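Local coordinates for protein nucleoporin NUP82 (Chaetomium thermophilum, PDB 5CWW) that probably serves as a structural component of the nuclear pore complex and as a docking partner for transport factors, this chain being its N-terminal beta-propeller domain, at residues B[64-69]-B[105-110]; B[141-146]-B[154-159]; B[421-426]-B[439-444]; B[520-525]-B[536-541]. One frame throughout, in Å; residues are numbered along the deposited sequence.

The four contacts fall into two pairs on opposite sides of the propeller. Interactions 1 and 2, with centres about 11 Å apart, lie in two successive blades and touch each other: Phe-156 CZ meets Ile-109 CD1 at 3.2 Å, and Pro-143 lies on Trp-66. Interactions 3 and 4, with centres about 13 Å apart, meet at helix 518-526, which carries residues 520-525 and touches residues 421-426; there Ser-424 OG and Glu-523 OE1 are 2.7 Å apart, a probable hydrogen bond. Between interactions 1 and 3 the centres are about 39 Å apart and the nearest atoms about 26 Å. Another protein chain of the assembly packs against interactions 3 and 4, whereas none touches interactions 1 and 2.

Interaction 1 (B[64-69]-B[105-110]); sequences IRWGDL and GYRIIK
Backbone hydrogen bonds tie Ile-64 to Ile-109 and Trp-66 to Arg-107 in both directions, each pair N to O and O to N at 2.8 Å. The bond from Ile-64 N to Ile-109 O is nearly straight (174°), while the return bond from Ile-109 N to Ile-64 O is more bent (138°). A longer bond, Asp-68 N to Gly-105 O at 3.1 Å, closes the pairing just before the chain turns into helix 69-77, whose start Asp-68 OD1 caps through Ala-70 N. Between these bonded pairs come two non-hydrogen-bonded ones, Arg-65 with Ile-108 and Gly-67 with Tyr-106; Gly-67 CA passes 3.1 Å from Gly-105 O, leaving little room for a CB.

Apolar contacts divide between the two faces of the sheet. On one, Ile-109 sits against Ile-64 (CB to CB 4.0 Å) and lays CG1 3.9 Å from Trp-66 CB. Trp-66 brings its six-membered ring beside Arg-107 because chi1 (-179°) sets CG opposite the backbone N, Trp-66 CE3 lying 3.8 Å from Arg-107 CB; the indole also stacks on Phe-57 and donates NE1 to Glu-55. Arg-107 turns its NE to His-147 O, and its guanidinium makes a cation-pi contact with Phe-156. On the other face the extended Arg-65 runs alongside Ile-108 and Tyr-106, its CG 3.6 Å from Ile-108 CD1.

Strand 106-110 thereby completes a four-stranded antiparallel sheet as an outermost strand, next to strand 63-68 despite the long intervening excursion, as in a beta-propeller blade.

Interaction 2 (B[141-146]-B[154-159]); sequences ILPDSS and TPFKPK
Pro-143 and Phe-156 form the close-packed part of this contact. Pro-143 CG comes to the ring edge, near the ring plane, at 3.8 Å from Phe-156 CE1, with Pro-143 CB almost as near. CG of Phe-156 stands anti to the backbone N (chi1 -175°), which swings the ring across to Pro-143. Within its own segment the same ring carries Pro-158 CD over the centre of one face, 4.0 Å above the plane, so a proline ring covers a face while another meets the edge. Pro-158 CG also faces Pro-143 CG at 4.2 Å. The cluster is backed by the preceding blade, since Pro-143 and Phe-156 both touch Trp-66, and Pro-158 rests on Ile-109.

Both segments belong to the long connection between strands 137-141 and 160-162, the third and fourth strands in the four-stranded antiparallel sheet of the next propeller blade. Ile-141 closes the base of this connection: its N donates to Lys-159 O at 2.9 Å (156° at the hydrogen), bringing the two chain ends together where the strands pair.

Toward solvent the contact thins. Ile-141 and Lys-159 lie side by side and point the same way, touching through the first carbons of the lysine chain, Ile-141 CG1 to Lys-159 CB at 4.0 Å. The lysine chain then bends away and makes a cation-pi contact with Trp-161. Farther along, exposed Asp-144 turns back on its own segment in an Asx turn, its OD1 accepting from Ser-146 N at 3.3 Å from above the carboxylate plane.

Interaction 3 (B[421-426]-B[439-444]); sequences NGLSLN and ICLDID
Asn-426 and Asp-442 are joined twice, once through side chains and once through the backbone. Asn-426 ND2 donates to Asp-442 OD2 at 3.0 Å (162° at the hydrogen), with the acceptor in the amide plane and the anti lone pair of the oxygen in use. The side chains lie side by side, amide and carboxylate planes only 18° apart. Asn-426 OD1 accepts from Glu-397 N, while Asp-442 takes Gly-445 N on OD1 and Val-446 N on OD2; this wealth of N-H donors is consistent with an ionised carboxylate. Replacing Asn-426 by alanine removes the amide, and Asp-442 OD2 would probably lose one of its donors and Glu-397 N its acceptor.

In the backbone, Asp-442 N donates to Asn-426 O at 3.0 Å. A water lies beside this bond, accepting from Asn-426 N at 2.9 Å and donating to Asp-442 O at 2.7 Å. Asp-442 is the centre of an inverse gamma turn that bends the chain past Leu-441.

Outward, Leu-425 sets CD2 3.6 Å from Asp-442 O and CD1 4.4 Å from Ile-443 CD1. Leu-423 crosses Leu-441 at about a right angle, their CD2 methyls 4.2 Å apart.

The contact lies at the open end of the hairpin of strands 427-432 and 437-441, continuing its antiparallel register. Strand 469-476 flanks strand 437-441, helix 518-526 packs on Leu-423 and Leu-441, and another protein chain covers Leu-425, Leu-441 and Ile-443.

Interaction 4 (B[520-525]-B[536-541]); sequences FRLESE and FRIDLL
Arg-537 opens the contact by gripping Glu-525 side-on with two nitrogens, one for each carboxylate oxygen. NE donates to Glu-525 OE1 at 2.9 Å, with that oxygen in the guanidinium plane, and NH2 donates to Glu-525 OE2 at 3.0 Å on its syn lone pair. The two flat groups are turned 36° apart, and the glutamate bends at chi2 (56°) to present both oxygens. Arg-537 NH1 goes to Ala-532 O, which further fixes the guanidinium.

Next in sequence, Ile-538 packs against the aliphatic part of the same glutamate, its CD1 3.6 Å from Glu-525 CG and 4.4 Å from Leu-522 CD1. Were Glu-525 a glutamine, the charge facing Arg-537 would be gone and the two-pronged pairing across the helices is likely to weaken.

One turn on, Leu-541 points a single methyl at the backbone of the facing helix: CD1 lies 3.5 Å from Leu-522 N, 3.8 Å from Arg-521 CB and 4.0 Å from Leu-522 CB. The salt bridge and this leucine thus hold successive turns.

Another protein chain packs on Glu-525, Ile-538 and Leu-541. The axes of segments 520-525 and 536-541 run antiparallel (169°), 10.8 Å apart at closest approach, a rather wide spacing bridged by long side chains: a helical hairpin inserted between strands 509-514 and 548-554 of one propeller blade.

Interaction 1 (B[64-69]-B[105-110])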
loop_
_atom_site.group_PDB
_atom_site.type_symbol
_atom_site.label_atom_id
_atom_site.label_comp_id
_atom_site.label_asym_id
_atom_site.label_seq_id
_atom_site.Cartn_x
_atom_site.Cartn_y
_atom_site.Cartn_z
ATOM N N ILE B 64 16.517 -15.724 -10.991
ATOM C CA ILE B 64 16.952 -15.309 -9.663
ATOM C C ILE B 64 18.268 -15.995 -9.312
ATOM O O ILE B 64 18.356 -17.223 -9.303
ATOM C CB ILE B 64 15.900 -15.644 -8.585
ATOM C CG1 ILE B 64 14.542 -15.041 -8.953
ATOM C CG2 ILE B 64 16.359 -15.133 -7.216
ATOM C CD1 ILE B 64 13.402 -15.496 -8.060
ATOM N N ARG B 65 19.291 -15.196 -9.027
ATOM C CA ARG B 65 20.603 -15.729 -8.680
ATOM C C ARG B 65 20.734 -15.869 -7.168
ATOM O O ARG B 65 20.646 -14.890 -6.427
ATOM C CB ARG B 65 21.710 -14.846 -9.253
ATOM C CG ARG B 65 21.635 -14.745 -10.766
ATOM C CD ARG B 65 22.732 -13.889 -11.353
ATOM N NE ARG B 65 22.664 -13.883 -12.812
ATOM C CZ ARG B 65 23.099 -12.894 -13.586
ATOM N NH1 ARG B 65 23.654 -11.816 -13.052
ATOM N NH2 ARG B 65 22.989 -12.989 -14.903
ATOM N N TRP B 66 20.930 -17.108 -6.733
ATOM C CA TRP B 66 20.938 -17.468 -5.321
ATOM C C TRP B 66 22.361 -17.694 -4.820
ATOM O O TRP B 66 23.148 -18.381 -5.470
ATOM C CB TRP B 66 20.094 -18.727 -5.121
ATOM C CG TRP B 66 19.987 -19.206 -3.714
ATOM C CD1 TRP B 66 20.012 -18.448 -2.580
ATOM C CD2 TRP B 66 19.833 -20.563 -3.289
ATOM N NE1 TRP B 66 19.881 -19.251 -1.473
ATOM C CE2 TRP B 66 19.772 -20.555 -1.882
ATOM C CE3 TRP B 66 19.742 -21.786 -3.963
ATOM C CZ2 TRP B 66 19.624 -21.721 -1.136
ATOM C CZ3 TRP B 66 19.596 -22.942 -3.221
ATOM C CH2 TRP B 66 19.538 -22.903 -1.822
ATOM N N GLY B 67 22.693 -17.122 -3.666
ATOM C CA GLY B 67 24.021 -17.291 -3.105
ATOM C C GLY B 67 24.139 -16.968 -1.626
ATOM O O GLY B 67 23.411 -16.125 -1.101
ATOM N N ASP B 68 25.065 -17.653 -0.960
ATOM C CA ASP B 68 25.376 -17.401 0.444
ATOM C C ASP B 68 26.633 -16.540 0.533
ATOM O O ASP B 68 27.703 -16.940 0.075
ATOM C CB ASP B 68 25.573 -18.721 1.198
ATOM C CG ASP B 68 25.637 -18.538 2.705
ATOM O OD1 ASP B 68 26.318 -17.601 3.175
ATOM O OD2 ASP B 68 25.001 -19.336 3.426
ATOM N N LEU B 69 26.498 -15.358 1.128
ATOM C CA LEU B 69 27.605 -14.411 1.214
ATOM C C LEU B 69 28.752 -14.936 2.071
ATOM O O LEU B 69 29.909 -14.583 1.846
ATOM C CB LEU B 69 27.117 -13.074 1.774
ATOM C CG LEU B 69 26.060 -12.338 0.949
ATOM C CD1 LEU B 69 25.663 -11.043 1.643
ATOM C CD2 LEU B 69 26.552 -12.059 -0.465
ATOM N N GLY B 105 28.337 -22.173 -2.948
ATOM C CA GLY B 105 27.625 -21.017 -2.435
ATOM C C GLY B 105 26.971 -20.176 -3.517
ATOM O O GLY B 105 26.647 -19.011 -3.288
ATOM N N TYR B 106 26.783 -20.763 -4.696
ATOM C CA TYR B 106 26.156 -20.063 -5.811
ATOM C C TYR B 106 25.292 -21.007 -6.638
ATOM O O TYR B 106 25.731 -22.089 -7.021
ATOM C CB TYR B 106 27.212 -19.411 -6.705
ATOM C CG TYR B 106 26.634 -18.769 -7.947
ATOM C CD1 TYR B 106 25.858 -17.621 -7.859
ATOM C CD2 TYR B 106 26.860 -19.313 -9.204
ATOM C CE1 TYR B 106 25.322 -17.031 -8.991
ATOM C CE2 TYR B 106 26.330 -18.729 -10.343
ATOM C CZ TYR B 106 25.562 -17.589 -10.229
ATOM O OH TYR B 106 25.032 -17.003 -11.356
ATOM N N ARG B 107 24.061 -20.585 -6.906
ATOM C CA ARG B 107 23.127 -21.372 -7.703
ATOM C C ARG B 107 22.230 -20.456 -8.524
ATOM O O ARG B 107 21.940 -19.331 -8.113
ATOM C CB ARG B 107 22.274 -22.271 -6.806
ATOM C CG ARG B 107 22.883 -23.635 -6.511
ATOM C CD ARG B 107 22.858 -24.537 -7.736
ATOM N NE ARG B 107 22.741 -25.946 -7.371
ATOM C CZ ARG B 107 22.462 -26.923 -8.229
ATOM N NH1 ARG B 107 22.269 -26.653 -9.513
ATOM N NH2 ARG B 107 22.374 -28.174 -7.800
ATOM N N ILE B 108 21.794 -20.942 -9.682
ATOM C CA ILE B 108 20.882 -20.192 -10.536
ATOM C C ILE B 108 19.462 -20.713 -10.329
ATOM O O ILE B 108 19.250 -21.921 -10.211
ATOM C CB ILE B 108 21.279 -20.295 -12.036
ATOM C CG1 ILE B 108 21.012 -18.972 -12.754
ATOM C CG2 ILE B 108 20.574 -21.456 -12.743
ATOM C CD1 ILE B 108 22.048 -17.916 -12.461
ATOM N N ILE B 109 18.501 -19.795 -10.273
ATOM C CA ILE B 109 17.089 -20.152 -10.177
ATOM C C ILE B 109 16.344 -19.631 -11.397
ATOM O O ILE B 109 15.972 -18.456 -11.452
ATOM C CB ILE B 109 16.415 -19.580 -8.909
ATOM C CG1 ILE B 109 17.297 -19.769 -7.670
ATOM C CG2 ILE B 109 15.039 -20.212 -8.710
ATOM C CD1 ILE B 109 17.533 -21.203 -7.297
ATOM N N LYS B 110 16.125 -20.499 -12.377
ATOM C CA LYS B 110 15.302 -20.137 -13.519
ATOM C C LYS B 110 13.849 -20.062 -13.076
ATOM O O LYS B 110 13.398 -20.869 -12.261
ATOM C CB LYS B 110 15.471 -21.142 -14.661
ATOM C CG LYS B 110 16.597 -20.804 -15.631
ATOM C CD LYS B 110 16.281 -19.552 -16.445
ATOM C CE LYS B 110 17.370 -19.251 -17.462
ATOM N NZ LYS B 110 17.099 -17.991 -18.210
#

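Interaction 2 (B[141-146]-B[154-159])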
loop_
_atom_site.group_PDB
_atom_site.type_symbol
_atom_site.label_atom_id
_atom_site.label_comp_id
_atom_site.label_asym_id
_atom_site.label_seq_id
_atom_site.Cartn_x
_atom_site.Cartn_y
_atom_site.Cartn_z
ATOM N N ILE B 141 8.700 -21.624 -3.663
ATOM C CA ILE B 141 8.988 -22.438 -2.494
ATOM C C ILE B 141 10.498 -22.567 -2.397
ATOM O O ILE B 141 11.113 -23.331 -3.140
ATOM C CB ILE B 141 8.335 -23.831 -2.581
ATOM C CG1 ILE B 141 6.856 -23.708 -2.965
ATOM C CG2 ILE B 141 8.490 -24.579 -1.263
ATOM C CD1 ILE B 141 6.051 -22.787 -2.071
ATOM N N LEU B 142 11.094 -21.804 -1.489
ATOM C CA LEU B 142 12.547 -21.727 -1.400
ATOM C C LEU B 142 13.149 -23.091 -1.074
ATOM O O LEU B 142 12.643 -23.807 -0.212
ATOM C CB LEU B 142 12.958 -20.689 -0.355
ATOM C CG LEU B 142 12.537 -19.255 -0.688
ATOM C CD1 LEU B 142 12.909 -18.302 0.440
ATOM C CD2 LEU B 142 13.169 -18.790 -1.999
ATOM N N PRO B 143 14.241 -23.456 -1.768
ATOM C CA PRO B 143 14.806 -24.796 -1.595
ATOM C C PRO B 143 15.696 -24.919 -0.366
ATOM O O PRO B 143 16.041 -23.914 0.256
ATOM C CB PRO B 143 15.629 -24.981 -2.868
ATOM C CG PRO B 143 16.114 -23.605 -3.172
ATOM C CD PRO B 143 15.008 -22.667 -2.748
ATOM N N ASP B 144 16.059 -26.152 -0.029
ATOM C CA ASP B 144 16.977 -26.410 1.068
ATOM C C ASP B 144 18.319 -25.753 0.764
ATOM O O ASP B 144 18.761 -25.732 -0.385
ATOM C CB ASP B 144 17.140 -27.917 1.285
ATOM C CG ASP B 144 17.659 -28.257 2.670
ATOM O OD1 ASP B 144 18.470 -27.482 3.216
ATOM O OD2 ASP B 144 17.249 -29.304 3.215
ATOM N N SER B 145 18.964 -25.216 1.793
ATOM C CA SER B 145 20.242 -24.534 1.621
ATOM C C SER B 145 21.363 -25.496 1.221
ATOM O O SER B 145 22.420 -25.065 0.757
ATOM C CB SER B 145 20.620 -23.798 2.907
ATOM O OG SER B 145 19.632 -22.837 3.245
ATOM N N SER B 146 21.130 -26.794 1.395
ATOM C CA SER B 146 22.131 -27.803 1.052
ATOM C C SER B 146 22.464 -27.789 -0.440
ATOM O O SER B 146 23.524 -28.264 -0.849
ATOM C CB SER B 146 21.642 -29.196 1.459
ATOM O OG SER B 146 20.434 -29.529 0.796
ATOM N N THR B 154 21.703 -34.188 -6.151
ATOM C CA THR B 154 20.263 -34.332 -6.359
ATOM C C THR B 154 19.719 -33.261 -7.306
ATOM O O THR B 154 20.290 -32.177 -7.410
ATOM C CB THR B 154 19.498 -34.254 -5.023
ATOM O OG1 THR B 154 19.758 -32.995 -4.390
ATOM C CG2 THR B 154 19.924 -35.382 -4.096
ATOM N N PRO B 155 18.612 -33.567 -8.005
ATOM C CA PRO B 155 18.049 -32.606 -8.961
ATOM C C PRO B 155 17.587 -31.314 -8.296
ATOM O O PRO B 155 17.037 -31.343 -7.194
ATOM C CB PRO B 155 16.862 -33.365 -9.566
ATOM C CG PRO B 155 16.512 -34.399 -8.556
ATOM C CD PRO B 155 17.807 -34.800 -7.930
ATOM N N PHE B 156 17.811 -30.194 -8.978
ATOM C CA PHE B 156 17.521 -28.875 -8.432
ATOM C C PHE B 156 16.449 -28.166 -9.252
ATOM O O PHE B 156 16.739 -27.584 -10.298
ATOM C CB PHE B 156 18.799 -28.036 -8.388
ATOM C CG PHE B 156 18.625 -26.700 -7.731
ATOM C CD1 PHE B 156 18.315 -26.609 -6.386
ATOM C CD2 PHE B 156 18.784 -25.533 -8.458
ATOM C CE1 PHE B 156 18.155 -25.380 -5.778
ATOM C CE2 PHE B 156 18.628 -24.302 -7.856
ATOM C CZ PHE B 156 18.314 -24.225 -6.513
ATOM N N LYS B 157 15.211 -28.225 -8.769
ATOM C CA LYS B 157 14.073 -27.624 -9.459
ATOM C C LYS B 157 13.089 -27.004 -8.464
ATOM O O LYS B 157 12.053 -27.595 -8.158
ATOM C CB LYS B 157 13.364 -28.662 -10.339
ATOM C CG LYS B 157 13.037 -29.986 -9.650
ATOM C CD LYS B 157 12.532 -31.024 -10.645
ATOM C CE LYS B 157 13.665 -31.615 -11.472
ATOM N NZ LYS B 157 13.183 -32.663 -12.417
ATOM N N PRO B 158 13.419 -25.806 -7.950
ATOM C CA PRO B 158 12.554 -25.102 -6.995
ATOM C C PRO B 158 11.146 -24.874 -7.536
ATOM O O PRO B 158 10.984 -24.383 -8.654
ATOM C CB PRO B 158 13.280 -23.771 -6.779
ATOM C CG PRO B 158 14.701 -24.056 -7.106
ATOM C CD PRO B 158 14.663 -25.062 -8.214
ATOM N N LYS B 159 10.142 -25.226 -6.740
ATOM C CA LYS B 159 8.751 -25.098 -7.151
ATOM C C LYS B 159 8.309 -23.637 -7.185
ATOM O O LYS B 159 8.559 -22.877 -6.249
ATOM C CB LYS B 159 7.845 -25.896 -6.206
ATOM C CG LYS B 159 6.354 -25.818 -6.527
ATOM C CD LYS B 159 6.046 -26.378 -7.909
ATOM C CE LYS B 159 4.557 -26.358 -8.206
ATOM N NZ LYS B 159 4.263 -26.843 -9.583
#

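Interaction 3 (B[421-426]-B[439-444])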
loop_
_atom_site.group_PDB
_atom_site.type_symbol
_atom_site.label_atom_id
_atom_site.label_comp_id
_atom_site.label_asym_id
_atom_site.label_seq_id
_atom_site.Cartn_x
_atom_site.Cartn_y
_atom_site.Cartn_z
ATOM N N ASN B 421 11.289 -1.922 22.452
ATOM C CA ASN B 421 11.235 -0.631 23.127
ATOM C C ASN B 421 11.383 0.521 22.139
ATOM O O ASN B 421 12.334 0.562 21.357
ATOM C CB ASN B 421 12.323 -0.543 24.199
ATOM C CG ASN B 421 12.212 0.714 25.040
ATOM O OD1 ASN B 421 11.127 1.272 25.202
ATOM N ND2 ASN B 421 13.338 1.164 25.582
ATOM N N GLY B 422 10.440 1.457 22.181
ATOM C CA GLY B 422 10.434 2.570 21.251
ATOM C C GLY B 422 9.307 3.544 21.532
ATOM O O GLY B 422 8.968 3.785 22.688
ATOM N N LEU B 423 8.719 4.091 20.472
ATOM C CA LEU B 423 7.692 5.120 20.603
ATOM C C LEU B 423 6.286 4.531 20.603
ATOM O O LEU B 423 5.938 3.718 19.741
ATOM C CB LEU B 423 7.823 6.139 19.468
ATOM C CG LEU B 423 6.894 7.356 19.535
ATOM C CD1 LEU B 423 7.241 8.240 20.725
ATOM C CD2 LEU B 423 6.961 8.148 18.238
ATOM N N SER B 424 5.468 4.972 21.554
ATOM C CA SER B 424 4.090 4.503 21.667
ATOM C C SER B 424 3.164 5.188 20.659
ATOM O O SER B 424 1.994 5.436 20.951
ATOM C CB SER B 424 3.572 4.733 23.088
ATOM O OG SER B 424 3.669 6.099 23.451
ATOM N N LEU B 425 3.690 5.484 19.473
ATOM C CA LEU B 425 2.908 6.096 18.405
ATOM C C LEU B 425 3.339 5.530 17.065
ATOM O O LEU B 425 4.518 5.245 16.854
ATOM C CB LEU B 425 3.090 7.616 18.388
ATOM C CG LEU B 425 2.695 8.439 19.614
ATOM C CD1 LEU B 425 3.209 9.854 19.437
ATOM C CD2 LEU B 425 1.189 8.442 19.820
ATOM N N ASN B 426 2.386 5.369 16.156
ATOM C CA ASN B 426 2.719 5.024 14.784
ATOM C C ASN B 426 3.457 6.182 14.127
ATOM O O ASN B 426 3.097 7.347 14.320
ATOM C CB ASN B 426 1.467 4.672 13.977
ATOM C CG ASN B 426 0.673 3.541 14.594
ATOM O OD1 ASN B 426 1.174 2.426 14.748
ATOM N ND2 ASN B 426 -0.581 3.813 14.930
ATOM N N ILE B 439 7.986 12.841 7.678
ATOM C CA ILE B 439 7.799 12.043 8.884
ATOM C C ILE B 439 6.571 12.538 9.631
ATOM O O ILE B 439 6.552 13.661 10.137
ATOM C CB ILE B 439 9.032 12.108 9.811
ATOM C CG1 ILE B 439 10.312 11.778 9.036
ATOM C CG2 ILE B 439 8.855 11.173 11.006
ATOM C CD1 ILE B 439 10.304 10.409 8.375
ATOM N N CYS B 440 5.548 11.695 9.689
ATOM C CA CYS B 440 4.289 12.046 10.331
ATOM C C CYS B 440 4.042 11.192 11.565
ATOM O O CYS B 440 4.411 10.017 11.600
ATOM C CB CYS B 440 3.129 11.885 9.348
ATOM S SG CYS B 440 3.374 12.774 7.802
ATOM N N LEU B 441 3.407 11.790 12.567
ATOM C CA LEU B 441 3.075 11.090 13.800
ATOM C C LEU B 441 1.570 10.901 13.909
ATOM O O LEU B 441 0.796 11.831 13.673
ATOM C CB LEU B 441 3.596 11.855 15.014
ATOM C CG LEU B 441 5.104 12.104 15.062
ATOM C CD1 LEU B 441 5.444 13.060 16.202
ATOM C CD2 LEU B 441 5.865 10.793 15.210
ATOM N N ASP B 442 1.166 9.688 14.264
ATOM C CA ASP B 442 -0.242 9.373 14.460
ATOM C C ASP B 442 -0.664 9.740 15.878
ATOM O O ASP B 442 -0.705 8.891 16.770
ATOM C CB ASP B 442 -0.502 7.893 14.177
ATOM C CG ASP B 442 -1.962 7.518 14.331
ATOM O OD1 ASP B 442 -2.818 8.430 14.330
ATOM O OD2 ASP B 442 -2.254 6.307 14.440
ATOM N N ILE B 443 -0.972 11.019 16.071
ATOM C CA ILE B 443 -1.342 11.551 17.377
ATOM C C ILE B 443 -2.690 11.020 17.848
ATOM O O ILE B 443 -2.880 10.745 19.032
ATOM C CB ILE B 443 -1.406 13.096 17.346
ATOM C CG1 ILE B 443 -0.082 13.682 16.842
ATOM C CG2 ILE B 443 -1.755 13.657 18.718
ATOM C CD1 ILE B 443 1.132 13.283 17.659
ATOM N N ASP B 444 -3.626 10.877 16.917
ATOM C CA ASP B 444 -4.985 10.482 17.261
ATOM C C ASP B 444 -5.092 8.978 17.478
ATOM O O ASP B 444 -5.880 8.520 18.303
ATOM C CB ASP B 444 -5.956 10.941 16.173
ATOM C CG ASP B 444 -6.080 12.456 16.105
ATOM O OD1 ASP B 444 -5.941 13.113 17.160
ATOM O OD2 ASP B 444 -6.311 12.990 15.001
HETATM O O HOH W 1 -0.248 6.247 17.049
#

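Interaction 4 (B[520-525]-B[536-541])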
loop_
_atom_site.group_PDB
_atom_site.type_symbol
_atom_site.label_atom_id
_atom_site.label_comp_id
_atom_site.label_asym_id
_atom_site.label_seq_id
_atom_site.Cartn_x
_atom_site.Cartn_y
_atom_site.Cartn_z
ATOM N N PHE B 520 12.922 8.289 21.215
ATOM C CA PHE B 520 13.070 7.866 22.603
ATOM C C PHE B 520 12.859 9.034 23.568
ATOM O O PHE B 520 12.325 8.848 24.661
ATOM C CB PHE B 520 14.452 7.244 22.824
ATOM C CG PHE B 520 14.687 5.985 22.033
ATOM C CD1 PHE B 520 13.728 4.985 21.986
ATOM C CD2 PHE B 520 15.868 5.803 21.334
ATOM C CE1 PHE B 520 13.947 3.827 21.258
ATOM C CE2 PHE B 520 16.092 4.648 20.605
ATOM C CZ PHE B 520 15.130 3.659 20.567
ATOM N N ARG B 521 13.279 10.231 23.169
ATOM C CA ARG B 521 13.096 11.410 24.011
ATOM C C ARG B 521 11.618 11.779 24.109
ATOM O O ARG B 521 11.151 12.223 25.157
ATOM C CB ARG B 521 13.893 12.603 23.476
ATOM C CG ARG B 521 15.399 12.395 23.447
ATOM C CD ARG B 521 16.126 13.705 23.184
ATOM N NE ARG B 521 17.387 13.509 22.474
ATOM C CZ ARG B 521 18.528 13.142 23.052
ATOM N NH1 ARG B 521 18.582 12.921 24.358
ATOM N NH2 ARG B 521 19.621 12.992 22.317
ATOM N N LEU B 522 10.884 11.593 23.017
ATOM C CA LEU B 522 9.456 11.881 23.023
ATOM C C LEU B 522 8.733 10.883 23.918
ATOM O O LEU B 522 7.877 11.262 24.716
ATOM C CB LEU B 522 8.877 11.844 21.607
ATOM C CG LEU B 522 7.359 12.050 21.512
ATOM C CD1 LEU B 522 6.917 13.326 22.228
ATOM C CD2 LEU B 522 6.900 12.069 20.056
ATOM N N GLU B 523 9.083 9.607 23.784
ATOM C CA GLU B 523 8.444 8.556 24.570
ATOM C C GLU B 523 8.687 8.753 26.065
ATOM O O GLU B 523 7.794 8.519 26.880
ATOM C CB GLU B 523 8.947 7.177 24.136
ATOM C CG GLU B 523 8.366 6.017 24.947
ATOM C CD GLU B 523 6.858 5.894 24.813
ATOM O OE1 GLU B 523 6.294 6.459 23.853
ATOM O OE2 GLU B 523 6.233 5.238 25.673
ATOM N N SER B 524 9.896 9.175 26.425
ATOM C CA SER B 524 10.223 9.403 27.830
ATOM C C SER B 524 9.361 10.527 28.395
ATOM O O SER B 524 8.919 10.465 29.541
ATOM C CB SER B 524 11.707 9.732 28.001
ATOM O OG SER B 524 12.035 10.952 27.361
ATOM N N GLU B 525 9.118 11.552 27.587
ATOM C CA GLU B 525 8.240 12.639 27.997
ATOM C C GLU B 525 6.795 12.165 28.136
ATOM O O GLU B 525 6.072 12.616 29.025
ATOM C CB GLU B 525 8.316 13.799 27.005
ATOM C CG GLU B 525 7.621 15.058 27.497
ATOM C CD GLU B 525 8.156 15.527 28.838
ATOM O OE1 GLU B 525 9.378 15.400 29.069
ATOM O OE2 GLU B 525 7.353 16.013 29.664
ATOM N N PHE B 536 7.551 23.099 28.602
ATOM C CA PHE B 536 8.934 23.545 28.516
ATOM C C PHE B 536 9.799 22.491 27.831
ATOM O O PHE B 536 10.544 22.799 26.903
ATOM C CB PHE B 536 9.485 23.855 29.909
ATOM C CG PHE B 536 10.947 24.186 29.920
ATOM C CD1 PHE B 536 11.383 25.467 29.621
ATOM C CD2 PHE B 536 11.887 23.216 30.226
ATOM C CE1 PHE B 536 12.730 25.775 29.629
ATOM C CE2 PHE B 536 13.237 23.518 30.236
ATOM C CZ PHE B 536 13.659 24.800 29.937
ATOM N N ARG B 537 9.696 21.249 28.293
ATOM C CA ARG B 537 10.519 20.165 27.762
ATOM C C ARG B 537 10.127 19.782 26.333
ATOM O O ARG B 537 10.985 19.409 25.535
ATOM C CB ARG B 537 10.436 18.941 28.681
ATOM C CG ARG B 537 11.106 19.160 30.036
ATOM C CD ARG B 537 11.174 17.879 30.855
ATOM N NE ARG B 537 9.847 17.344 31.144
ATOM C CZ ARG B 537 9.098 17.701 32.184
ATOM N NH1 ARG B 537 9.536 18.604 33.052
ATOM N NH2 ARG B 537 7.901 17.155 32.353
ATOM N N ILE B 538 8.840 19.872 26.009
ATOM C CA ILE B 538 8.381 19.577 24.652
ATOM C C ILE B 538 8.917 20.613 23.667
ATOM O O ILE B 538 9.231 20.288 22.522
ATOM C CB ILE B 538 6.835 19.529 24.564
ATOM C CG1 ILE B 538 6.294 18.289 25.285
ATOM C CG2 ILE B 538 6.359 19.513 23.111
ATOM C CD1 ILE B 538 6.663 16.956 24.635
ATOM N N ASP B 539 9.015 21.860 24.115
ATOM C CA ASP B 539 9.481 22.937 23.254
ATOM C C ASP B 539 10.920 22.688 22.817
ATOM O O ASP B 539 11.283 22.957 21.673
ATOM C CB ASP B 539 9.369 24.283 23.968
ATOM C CG ASP B 539 9.925 25.423 23.146
ATOM O OD1 ASP B 539 9.199 25.926 22.262
ATOM O OD2 ASP B 539 11.088 25.818 23.382
ATOM N N LEU B 540 11.733 22.173 23.732
ATOM C CA LEU B 540 13.122 21.848 23.430
ATOM C C LEU B 540 13.199 20.699 22.432
ATOM O O LEU B 540 14.029 20.705 21.523
ATOM C CB LEU B 540 13.875 21.483 24.709
ATOM C CG LEU B 540 13.866 22.549 25.807
ATOM C CD1 LEU B 540 14.623 22.063 27.033
ATOM C CD2 LEU B 540 14.457 23.855 25.301
ATOM N N LEU B 541 12.327 19.714 22.611
ATOM C CA LEU B 541 12.286 18.550 21.736
ATOM C C LEU B 541 11.876 18.932 20.316
ATOM O O LEU B 541 12.443 18.432 19.345
ATOM C CB LEU B 541 11.326 17.503 22.305
ATOM C CG LEU B 541 11.243 16.168 21.567
ATOM C CD1 LEU B 541 11.063 15.029 22.554
ATOM C CD2 LEU B 541 10.090 16.182 20.576
#